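Local coordinates for protein Non-ribosomal peptide synthetase (Streptomyces halstedii, PDB 3WV5) that belongs to the AMP-binding (ANL) enzyme family as part of a non-ribosomal peptide synthetase and holds (2S,3S)-3-methyl-aspartic acid in a pocket, at residues 338-343 with 423-428; 347-352 with 361-366; 370-375 with 390-395. All coordinates share one frame; numbering follows the deposited sequence.

Contact 1: residues 338-343 with 423-428; sequences RMYGQT and LHTGDY. With 2AS ((2S,3S)-3-methyl-aspartic acid), chain C.
Y340-G341-Q342-T343 belongs to the fifth core motif of AMP-binding enzymes and T425-G426-D427 to the seventh; Y340 and Q342 join the two. Y340 leaves the end of strand 335-340 with CG swung away from its backbone N (chi1 152°), which sends the ring straight out to the second motif. Y340 OH donates to D427 OD2 at 2.6 Å, a short bond that uses the oxygen's anti lone pair. The carboxylate reaches the phenol from the opposite direction; D427 OD2 lies at the ring's edge near its plane, the carboxylate itself being turned 50° from the ring. Beside this pair, Q342 extends its chain so that NE2 gives a nearly straight bond (163°) to T425 O at 3.1 Å. The carbonyl accepts on a lone pair and lies almost in the amide plane, which helps to fix the amide's rotation. Q342 OE1 rests 3.9 Å from L423 CD2.

The TGD corner between strands 423-425 and 427-431 is held by an ST turn, in which T425 OG1 accepts from D427 N at 2.8 Å. The same hydroxyl ties the corner to the neighbouring strand through a hydrogen bond with I390 O. G426, at positive phi, makes the bend between T425 and D427. An edge-to-face contact with F439 supports the Y340 ring, whereas the intervening backbone of the 340-343 motif runs past the bound (2S,3S)-3-methyl-aspartic acid, with T343 N and G341 O each 3.5 Å from its OD2.

Contact 2: residues 347-352 with 361-366; sequences RISIMP and DSVGLP. With 2AS ((2S,3S)-3-methyl-aspartic acid), chain C.
S362 opens the contact by meeting the methyl end of M351: CE lies 3.4 Å from S362 CB, tighter than ordinary carbon packing. S362 OG accepts from G364 N in an ST turn and is also hydrogen-bonded to L437 O of strand 437-439. V363 follows with its carbonyl turned to S349, whose OG donates to V363 O; the 2.5 Å separation is shorter than normal and doubtful in detail. The S349 hydroxyl sits between its own backbone N and carbonyl carbon (chi1 64°), a position that also brings it alongside V363 CG2. At G364, which has positive phi, the two backbones come very close, M351 CA and G364 CA being 3.6 Å apart. The M351 chain, folded back at chi2 and chi3, lays CE against both S362 and G364.

L365 forms the hydrogen-bonded pair with I350. I350 N gives to L365 O at 2.9 Å within the carbonyl plane, while L365 N returns an equally long bond to I350 O from well above that carbonyl's plane. Beyond the backbone, L365 CD1 packs against P352 CG at 3.9 Å, the two side chains crossing at about a right angle. P366 pairs with S349 without mutual hydrogen bonds, its CA-H directed at I348 O (P366 CA to I348 O 3.5 Å), and a water sits between P366 O and I350 O.

Upstream of the hairpin, R347 NE makes a nearly straight bond (171°) of 2.8 Å to OXT of (2S,3S)-3-methyl-aspartic acid, and NH2 adds a weak one to O of the same carboxylate. Strands 349-350 and 362-366 form a beta hairpin beside that R347-bound carboxylate; I348 and S349 both face Y340, a classic beta bulge where 349-350 pairs with strand 335-340.

Contact 3: residues 370-375 with 390-395; sequences TTIEIL and ITVTGP
I372 and I390 form the apolar centre, lying side by side and pointing the same way with their CG2 methyls 4.2 Å apart. On the same face I372 CD1 touches V392 CG2 at 4.1 Å, and I374 CD1 reaches I390 CG1 more loosely. In the plane of the strand pair run the antiparallel backbone bonds: T371 and T393 exchange a straight pair, T371 N to T393 O at 2.9 Å being nearly linear (175°), and E373 N gives to T391 O.

The opposite face is polar. T391, with chi1 at an unusual 95°, holds OG1 over E373 O and donates to it at 2.9 Å from above the carbonyl plane; T391 N adds a weak bond to the same oxygen, which is thus gripped twice. T391 CG2 meets L375 CG at 3.6 Å, the two side chains crossing at about a right angle. E373 bends at chi2 and turns OE1 back toward the neighbouring strand, 3.6 Å from T391 OG1 and 3.7 Å from T393 OG1, while its salt bridge is to R422.

Strand 388-393 pairs with 371-374 along one edge and with strands 423-425 and 427-431 along the other. The apolar face is continued by L437 and F439, which touch I390, and by L431 against I374; at the far end T370 and P395 rest on F220 of helix 215-229.

Contacts 1, 2 and 3 all lie in one branched sheet. Contact 2 is the most buried, held by hairpin backbone bonds and close packing; contacts 1 and 3 are partly buried. Contact 1 relies on side-chain polar bonds at the meeting of two core motifs, whereas contact 3 is a regular antiparallel pair with one apolar and one polar face. Strands 335-340 and 349-350 are neighbours, coupling contacts 1 and 2, and both border (2S,3S)-3-methyl-aspartic acid. Strand 388-393 couples contacts 1 and 3 through backbone bonds to 423-428. Contacts 2 and 3 meet through apolar side chains, I348 and P366 on I372 and I348 on V392.

Contact 1: residues 338-343 with 423-428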
loop_
_atom_site.group_PDB
_atom_site.type_symbol
_atom_site.label_atom_id
_atom_site.label_comp_id
_atom_site.label_asym_id
_atom_site.label_seq_id
_atom_site.Cartn_x
_atom_site.Cartn_y
_atom_site.Cartn_z
ATOM N N ARG A 338 -16.608 4.342 1.455
ATOM C CA ARG A 338 -16.533 2.957 1.779
ATOM C C ARG A 338 -15.857 2.174 0.633
ATOM O O ARG A 338 -16.146 2.419 -0.575
ATOM C CB ARG A 338 -17.968 2.496 1.979
ATOM C CG ARG A 338 -18.608 3.060 3.252
ATOM C CD ARG A 338 -19.955 3.782 3.010
ATOM N NE ARG A 338 -20.899 3.001 2.294
ATOM C CZ ARG A 338 -21.918 3.429 1.519
ATOM N NH1 ARG A 338 -22.195 4.684 1.276
ATOM N NH2 ARG A 338 -22.699 2.508 1.023
ATOM N N MET A 339 -14.983 1.241 1.019
ATOM C CA MET A 339 -14.289 0.373 0.121
ATOM C C MET A 339 -14.236 -1.003 0.719
ATOM O O MET A 339 -14.541 -1.177 1.900
ATOM C CB MET A 339 -12.859 0.858 -0.128
ATOM C CG MET A 339 -12.810 2.365 -0.302
ATOM S SD MET A 339 -11.266 3.103 -0.816
ATOM C CE MET A 339 -10.201 2.631 0.596
ATOM N N TYR A 340 -13.881 -1.970 -0.105
ATOM C CA TYR A 340 -13.716 -3.354 0.314
ATOM C C TYR A 340 -12.642 -3.945 -0.586
ATOM O O TYR A 340 -12.600 -3.683 -1.787
ATOM C CB TYR A 340 -15.056 -4.119 0.163
ATOM C CG TYR A 340 -14.945 -5.600 -0.093
ATOM C CD1 TYR A 340 -14.393 -6.441 0.854
ATOM C CD2 TYR A 340 -15.466 -6.171 -1.267
ATOM C CE1 TYR A 340 -14.331 -7.818 0.641
ATOM C CE2 TYR A 340 -15.408 -7.542 -1.504
ATOM C CZ TYR A 340 -14.843 -8.363 -0.534
ATOM O OH TYR A 340 -14.755 -9.718 -0.765
ATOM N N GLY A 341 -11.767 -4.757 -0.008
ATOM C CA GLY A 341 -10.742 -5.430 -0.774
ATOM C C GLY A 341 -10.116 -6.624 -0.080
ATOM O O GLY A 341 -10.364 -6.899 1.103
ATOM N N GLN A 342 -9.296 -7.319 -0.857
ATOM C CA GLN A 342 -8.368 -8.323 -0.359
ATOM C C GLN A 342 -7.048 -8.078 -0.974
ATOM O O GLN A 342 -6.976 -7.706 -2.140
ATOM C CB GLN A 342 -8.816 -9.738 -0.775
ATOM C CG GLN A 342 -10.100 -10.141 -0.150
ATOM C CD GLN A 342 -10.398 -11.575 -0.418
ATOM O OE1 GLN A 342 -9.911 -12.167 -1.381
ATOM N NE2 GLN A 342 -11.204 -12.157 0.435
ATOM N N THR A 343 -5.988 -8.439 -0.253
ATOM C CA THR A 343 -4.640 -8.243 -0.741
ATOM C C THR A 343 -4.463 -9.001 -2.068
ATOM O O THR A 343 -3.804 -8.530 -2.986
ATOM C CB THR A 343 -3.617 -8.669 0.329
ATOM O OG1 THR A 343 -3.761 -7.839 1.476
ATOM C CG2 THR A 343 -2.197 -8.504 -0.213
ATOM N N LEU A 423 -10.387 -14.692 -9.159
ATOM C CA LEU A 423 -10.169 -14.721 -7.723
ATOM C C LEU A 423 -11.456 -15.039 -7.032
ATOM O O LEU A 423 -12.425 -14.324 -7.210
ATOM C CB LEU A 423 -9.672 -13.358 -7.217
ATOM C CG LEU A 423 -9.603 -13.210 -5.682
ATOM C CD1 LEU A 423 -8.554 -14.186 -5.151
ATOM C CD2 LEU A 423 -9.353 -11.770 -5.213
ATOM N N HIS A 424 -11.452 -16.097 -6.214
ATOM C CA HIS A 424 -12.589 -16.444 -5.340
ATOM C C HIS A 424 -12.252 -15.952 -3.936
ATOM O O HIS A 424 -11.293 -16.394 -3.314
ATOM C CB HIS A 424 -12.826 -17.971 -5.325
ATOM C CG HIS A 424 -13.156 -18.534 -6.672
ATOM N ND1 HIS A 424 -14.410 -19.001 -7.037
ATOM C CD2 HIS A 424 -12.378 -18.643 -7.772
ATOM C CE1 HIS A 424 -14.368 -19.403 -8.296
ATOM N NE2 HIS A 424 -13.152 -19.185 -8.765
ATOM N N THR A 425 -13.037 -15.009 -3.464
ATOM C CA THR A 425 -12.720 -14.316 -2.252
ATOM C C THR A 425 -13.030 -15.151 -1.045
ATOM O O THR A 425 -12.520 -14.890 0.023
ATOM C CB THR A 425 -13.556 -13.025 -2.112
ATOM O OG1 THR A 425 -14.954 -13.341 -2.001
ATOM C CG2 THR A 425 -13.294 -12.059 -3.308
ATOM N N GLY A 426 -13.940 -16.103 -1.197
ATOM C CA GLY A 426 -14.498 -16.800 -0.055
ATOM C C GLY A 426 -15.363 -15.903 0.783
ATOM O O GLY A 426 -15.691 -16.302 1.878
ATOM N N ASP A 427 -15.712 -14.692 0.305
ATOM C CA ASP A 427 -16.776 -13.892 0.918
ATOM C C ASP A 427 -18.056 -14.073 0.118
ATOM O O ASP A 427 -17.992 -14.356 -1.071
ATOM C CB ASP A 427 -16.443 -12.389 0.927
ATOM C CG ASP A 427 -15.226 -12.081 1.746
ATOM O OD1 ASP A 427 -15.046 -12.778 2.750
ATOM O OD2 ASP A 427 -14.454 -11.152 1.402
ATOM N N TYR A 428 -19.204 -13.886 0.761
ATOM C CA TYR A 428 -20.476 -14.128 0.107
ATOM C C TYR A 428 -21.304 -12.848 0.083
ATOM O O TYR A 428 -21.335 -12.074 1.037
ATOM C CB TYR A 428 -21.236 -15.294 0.798
ATOM C CG TYR A 428 -20.623 -16.638 0.446
ATOM C CD1 TYR A 428 -21.153 -17.409 -0.571
ATOM C CD2 TYR A 428 -19.484 -17.092 1.092
ATOM C CE1 TYR A 428 -20.577 -18.609 -0.928
ATOM C CE2 TYR A 428 -18.880 -18.277 0.745
ATOM C CZ TYR A 428 -19.434 -19.024 -0.278
ATOM O OH TYR A 428 -18.877 -20.223 -0.606
HETATM C C 2AS C . -7.853 -2.841 0.328
HETATM O O 2AS C . -6.917 -2.051 0.092
HETATM C CA 2AS C . -7.620 -4.227 0.903
HETATM N N 2AS C . -6.231 -4.752 0.628
HETATM C CB 2AS C . -7.858 -4.188 2.403
HETATM C CG 2AS C . -7.613 -5.551 3.077
HETATM O OD1 2AS C . -7.907 -5.660 4.269
HETATM C C4 2AS C . -6.919 -3.155 2.972
HETATM O OD2 2AS C . -7.141 -6.564 2.505
HETATM O OXT 2AS C . -9.026 -2.473 0.162
#

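Contact 2: residues 347-352 with 361-366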
loop_
_atom_site.group_PDB
_atom_site.type_symbol
_atom_site.label_atom_id
_atom_site.label_comp_id
_atom_site.label_asym_id
_atom_site.label_seq_id
_atom_site.Cartn_x
_atom_site.Cartn_y
_atom_site.Cartn_z
ATOM N N ARG A 347 -7.728 -4.426 -4.167
ATOM C CA ARG A 347 -9.024 -3.890 -3.799
ATOM C C ARG A 347 -10.079 -4.328 -4.772
ATOM O O ARG A 347 -9.792 -4.605 -5.936
ATOM C CB ARG A 347 -8.948 -2.367 -3.684
ATOM C CG ARG A 347 -10.223 -1.688 -3.206
ATOM C CD ARG A 347 -9.979 -0.241 -2.737
ATOM N NE ARG A 347 -9.133 -0.258 -1.573
ATOM C CZ ARG A 347 -8.278 0.700 -1.237
ATOM N NH1 ARG A 347 -8.201 1.846 -1.939
ATOM N NH2 ARG A 347 -7.544 0.564 -0.145
ATOM N N ILE A 348 -11.321 -4.381 -4.285
ATOM C CA ILE A 348 -12.392 -4.986 -5.037
ATOM C C ILE A 348 -13.488 -4.004 -5.451
ATOM O O ILE A 348 -13.878 -3.968 -6.635
ATOM C CB ILE A 348 -12.975 -6.149 -4.247
ATOM C CG1 ILE A 348 -11.970 -7.295 -4.242
ATOM C CG2 ILE A 348 -14.255 -6.612 -4.891
ATOM C CD1 ILE A 348 -12.303 -8.383 -3.240
ATOM N N SER A 349 -13.979 -3.235 -4.514
ATOM C CA SER A 349 -15.002 -2.255 -4.767
ATOM C C SER A 349 -14.655 -0.954 -4.039
ATOM O O SER A 349 -14.072 -0.962 -2.950
ATOM C CB SER A 349 -16.377 -2.774 -4.306
ATOM O OG SER A 349 -16.418 -2.977 -2.886
ATOM N N ILE A 350 -15.099 0.146 -4.635
ATOM C CA ILE A 350 -15.159 1.469 -4.034
ATOM C C ILE A 350 -16.547 2.083 -4.292
ATOM O O ILE A 350 -17.081 2.051 -5.430
ATOM C CB ILE A 350 -14.074 2.395 -4.609
ATOM C CG1 ILE A 350 -12.666 1.856 -4.276
ATOM C CG2 ILE A 350 -14.206 3.781 -4.019
ATOM C CD1 ILE A 350 -11.569 2.590 -5.022
ATOM N N MET A 351 -17.120 2.658 -3.241
ATOM C CA MET A 351 -18.304 3.511 -3.381
ATOM C C MET A 351 -17.851 4.853 -3.875
ATOM O O MET A 351 -17.072 5.550 -3.225
ATOM C CB MET A 351 -19.020 3.710 -2.064
ATOM C CG MET A 351 -20.394 4.335 -2.224
ATOM S SD MET A 351 -21.547 3.457 -3.333
ATOM C CE MET A 351 -22.123 2.252 -2.222
ATOM N N PRO A 352 -18.307 5.226 -5.058
ATOM C CA PRO A 352 -17.924 6.549 -5.485
ATOM C C PRO A 352 -18.225 7.647 -4.437
ATOM O O PRO A 352 -19.348 7.735 -3.950
ATOM C CB PRO A 352 -18.758 6.760 -6.784
ATOM C CG PRO A 352 -18.978 5.398 -7.302
ATOM C CD PRO A 352 -19.120 4.515 -6.072
ATOM N N ASP A 361 -25.797 -0.043 2.736
ATOM C CA ASP A 361 -25.245 -1.361 2.968
ATOM C C ASP A 361 -24.217 -1.819 1.924
ATOM O O ASP A 361 -23.647 -2.917 2.033
ATOM C CB ASP A 361 -26.411 -2.351 3.078
ATOM C CG ASP A 361 -27.192 -2.177 4.407
ATOM O OD1 ASP A 361 -26.574 -1.808 5.442
ATOM O OD2 ASP A 361 -28.415 -2.410 4.407
ATOM N N SER A 362 -23.990 -1.017 0.897
ATOM C CA SER A 362 -23.084 -1.458 -0.165
ATOM C C SER A 362 -21.652 -1.110 0.203
ATOM O O SER A 362 -21.371 -0.100 0.850
ATOM C CB SER A 362 -23.466 -0.791 -1.510
ATOM O OG SER A 362 -22.777 -1.318 -2.636
ATOM N N VAL A 363 -20.741 -1.903 -0.307
ATOM C CA VAL A 363 -19.334 -1.510 -0.353
ATOM C C VAL A 363 -18.912 -1.025 -1.767
ATOM O O VAL A 363 -17.730 -0.998 -2.113
ATOM C CB VAL A 363 -18.438 -2.662 0.104
ATOM C CG1 VAL A 363 -18.589 -2.895 1.617
ATOM C CG2 VAL A 363 -18.712 -3.959 -0.645
ATOM N N GLY A 364 -19.895 -0.647 -2.571
ATOM C CA GLY A 364 -19.636 0.147 -3.799
ATOM C C GLY A 364 -19.635 -0.639 -5.085
ATOM O O GLY A 364 -20.196 -1.737 -5.172
ATOM N N LEU A 365 -18.997 -0.061 -6.105
ATOM C CA LEU A 365 -18.888 -0.683 -7.422
ATOM C C LEU A 365 -17.519 -1.295 -7.635
ATOM O O LEU A 365 -16.574 -0.894 -6.965
ATOM C CB LEU A 365 -19.061 0.399 -8.487
ATOM C CG LEU A 365 -20.470 0.992 -8.486
ATOM C CD1 LEU A 365 -20.505 2.330 -9.204
ATOM C CD2 LEU A 365 -21.489 0.029 -9.088
ATOM N N PRO A 366 -17.393 -2.215 -8.623
ATOM C CA PRO A 366 -16.101 -2.724 -9.000
ATOM C C PRO A 366 -15.096 -1.630 -9.300
ATOM O O PRO A 366 -15.467 -0.574 -9.742
ATOM C CB PRO A 366 -16.362 -3.505 -10.282
ATOM C CG PRO A 366 -17.825 -3.720 -10.333
ATOM C CD PRO A 366 -18.475 -2.691 -9.505
HETATM C C 2AS C . -7.853 -2.841 0.328
HETATM O O 2AS C . -6.917 -2.051 0.092
HETATM C CA 2AS C . -7.620 -4.227 0.903
HETATM N N 2AS C . -6.231 -4.752 0.628
HETATM C CB 2AS C . -7.858 -4.188 2.403
HETATM C CG 2AS C . -7.613 -5.551 3.077
HETATM O OD1 2AS C . -7.907 -5.660 4.269
HETATM C C4 2AS C . -6.919 -3.155 2.972
HETATM O OD2 2AS C . -7.141 -6.564 2.505
HETATM O OXT 2AS C . -9.026 -2.473 0.162
HETATM O O HOH W 1 -15.552 1.968 -7.950
#

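Contact 3: residues 370-375 with 390-395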
loop_
_atom_site.group_PDB
_atom_site.type_symbol
_atom_site.label_atom_id
_atom_site.label_comp_id
_atom_site.label_asym_id
_atom_site.label_seq_id
_atom_site.Cartn_x
_atom_site.Cartn_y
_atom_site.Cartn_z
ATOM N N THR A 370 -12.427 -3.714 -14.018
ATOM C CA THR A 370 -12.433 -5.025 -13.378
ATOM C C THR A 370 -13.881 -5.488 -13.341
ATOM O O THR A 370 -14.755 -4.691 -13.525
ATOM C CB THR A 370 -11.898 -4.931 -11.927
ATOM O OG1 THR A 370 -12.870 -4.258 -11.097
ATOM C CG2 THR A 370 -10.635 -4.144 -11.878
ATOM N N THR A 371 -14.126 -6.768 -13.103
ATOM C CA THR A 371 -15.481 -7.300 -12.987
ATOM C C THR A 371 -15.662 -8.064 -11.688
ATOM O O THR A 371 -14.807 -8.832 -11.315
ATOM C CB THR A 371 -15.749 -8.339 -14.111
ATOM O OG1 THR A 371 -15.208 -7.857 -15.339
ATOM C CG2 THR A 371 -17.251 -8.610 -14.253
ATOM N N ILE A 372 -16.815 -7.912 -11.069
ATOM C CA ILE A 372 -17.236 -8.729 -9.964
ATOM C C ILE A 372 -18.334 -9.670 -10.469
ATOM O O ILE A 372 -19.331 -9.196 -10.956
ATOM C CB ILE A 372 -17.946 -7.872 -8.881
ATOM C CG1 ILE A 372 -17.144 -6.660 -8.456
ATOM C CG2 ILE A 372 -18.374 -8.743 -7.702
ATOM C CD1 ILE A 372 -16.073 -6.906 -7.484
ATOM N N GLU A 373 -18.187 -10.976 -10.320
ATOM C CA GLU A 373 -19.317 -11.890 -10.540
ATOM C C GLU A 373 -19.612 -12.722 -9.303
ATOM O O GLU A 373 -18.691 -13.147 -8.584
ATOM C CB GLU A 373 -19.047 -12.866 -11.664
ATOM C CG GLU A 373 -18.783 -12.236 -13.003
ATOM C CD GLU A 373 -17.535 -12.829 -13.598
ATOM O OE1 GLU A 373 -16.499 -12.915 -12.887
ATOM O OE2 GLU A 373 -17.592 -13.255 -14.745
ATOM N N ILE A 374 -20.897 -13.013 -9.146
ATOM C CA ILE A 374 -21.412 -13.791 -8.061
ATOM C C ILE A 374 -21.682 -15.196 -8.634
ATOM O O ILE A 374 -22.272 -15.323 -9.710
ATOM C CB ILE A 374 -22.707 -13.187 -7.534
ATOM C CG1 ILE A 374 -22.591 -11.655 -7.470
ATOM C CG2 ILE A 374 -23.064 -13.855 -6.203
ATOM C CD1 ILE A 374 -21.596 -11.144 -6.456
ATOM N N LEU A 375 -21.181 -16.226 -7.945
ATOM C CA LEU A 375 -21.234 -17.620 -8.397
ATOM C C LEU A 375 -21.765 -18.528 -7.286
ATOM O O LEU A 375 -22.409 -19.560 -7.575
ATOM C CB LEU A 375 -19.845 -18.093 -8.838
ATOM C CG LEU A 375 -19.057 -17.293 -9.893
ATOM C CD1 LEU A 375 -17.760 -17.989 -10.335
ATOM C CD2 LEU A 375 -19.920 -16.994 -11.102
ATOM N N ILE A 390 -18.386 -14.080 -3.873
ATOM C CA ILE A 390 -17.889 -12.903 -4.535
ATOM C C ILE A 390 -16.641 -13.335 -5.252
ATOM O O ILE A 390 -15.733 -13.898 -4.654
ATOM C CB ILE A 390 -17.658 -11.739 -3.543
ATOM C CG1 ILE A 390 -18.993 -11.264 -2.964
ATOM C CG2 ILE A 390 -16.958 -10.552 -4.208
ATOM C CD1 ILE A 390 -18.870 -10.470 -1.675
ATOM N N THR A 391 -16.597 -13.060 -6.543
ATOM C CA THR A 391 -15.491 -13.461 -7.387
ATOM C C THR A 391 -15.106 -12.255 -8.240
ATOM O O THR A 391 -15.913 -11.384 -8.480
ATOM C CB THR A 391 -15.794 -14.724 -8.248
ATOM O OG1 THR A 391 -16.247 -14.376 -9.553
ATOM C CG2 THR A 391 -16.826 -15.568 -7.607
ATOM N N VAL A 392 -13.856 -12.222 -8.659
ATOM C CA VAL A 392 -13.250 -11.025 -9.179
ATOM C C VAL A 392 -12.353 -11.403 -10.318
ATOM O O VAL A 392 -11.537 -12.304 -10.223
ATOM C CB VAL A 392 -12.383 -10.307 -8.115
ATOM C CG1 VAL A 392 -11.656 -9.133 -8.723
ATOM C CG2 VAL A 392 -13.240 -9.847 -6.951
ATOM N N THR A 393 -12.485 -10.661 -11.390
ATOM C CA THR A 393 -11.654 -10.831 -12.565
ATOM C C THR A 393 -11.077 -9.471 -12.966
ATOM O O THR A 393 -11.817 -8.495 -12.909
ATOM C CB THR A 393 -12.604 -11.350 -13.692
ATOM O OG1 THR A 393 -12.821 -12.744 -13.490
ATOM C CG2 THR A 393 -12.080 -11.130 -15.053
ATOM N N GLY A 394 -9.810 -9.402 -13.384
ATOM C CA GLY A 394 -9.242 -8.169 -13.908
ATOM C C GLY A 394 -7.728 -8.068 -13.827
ATOM O O GLY A 394 -7.062 -8.940 -13.253
ATOM N N PRO A 395 -7.177 -6.959 -14.335
ATOM C CA PRO A 395 -5.744 -6.679 -14.339
ATOM C C PRO A 395 -5.143 -6.263 -12.991
ATOM O O PRO A 395 -3.964 -5.952 -12.900
ATOM C CB PRO A 395 -5.582 -5.579 -15.386
ATOM C CG PRO A 395 -6.945 -4.987 -15.554
ATOM C CD PRO A 395 -7.968 -5.926 -15.024
#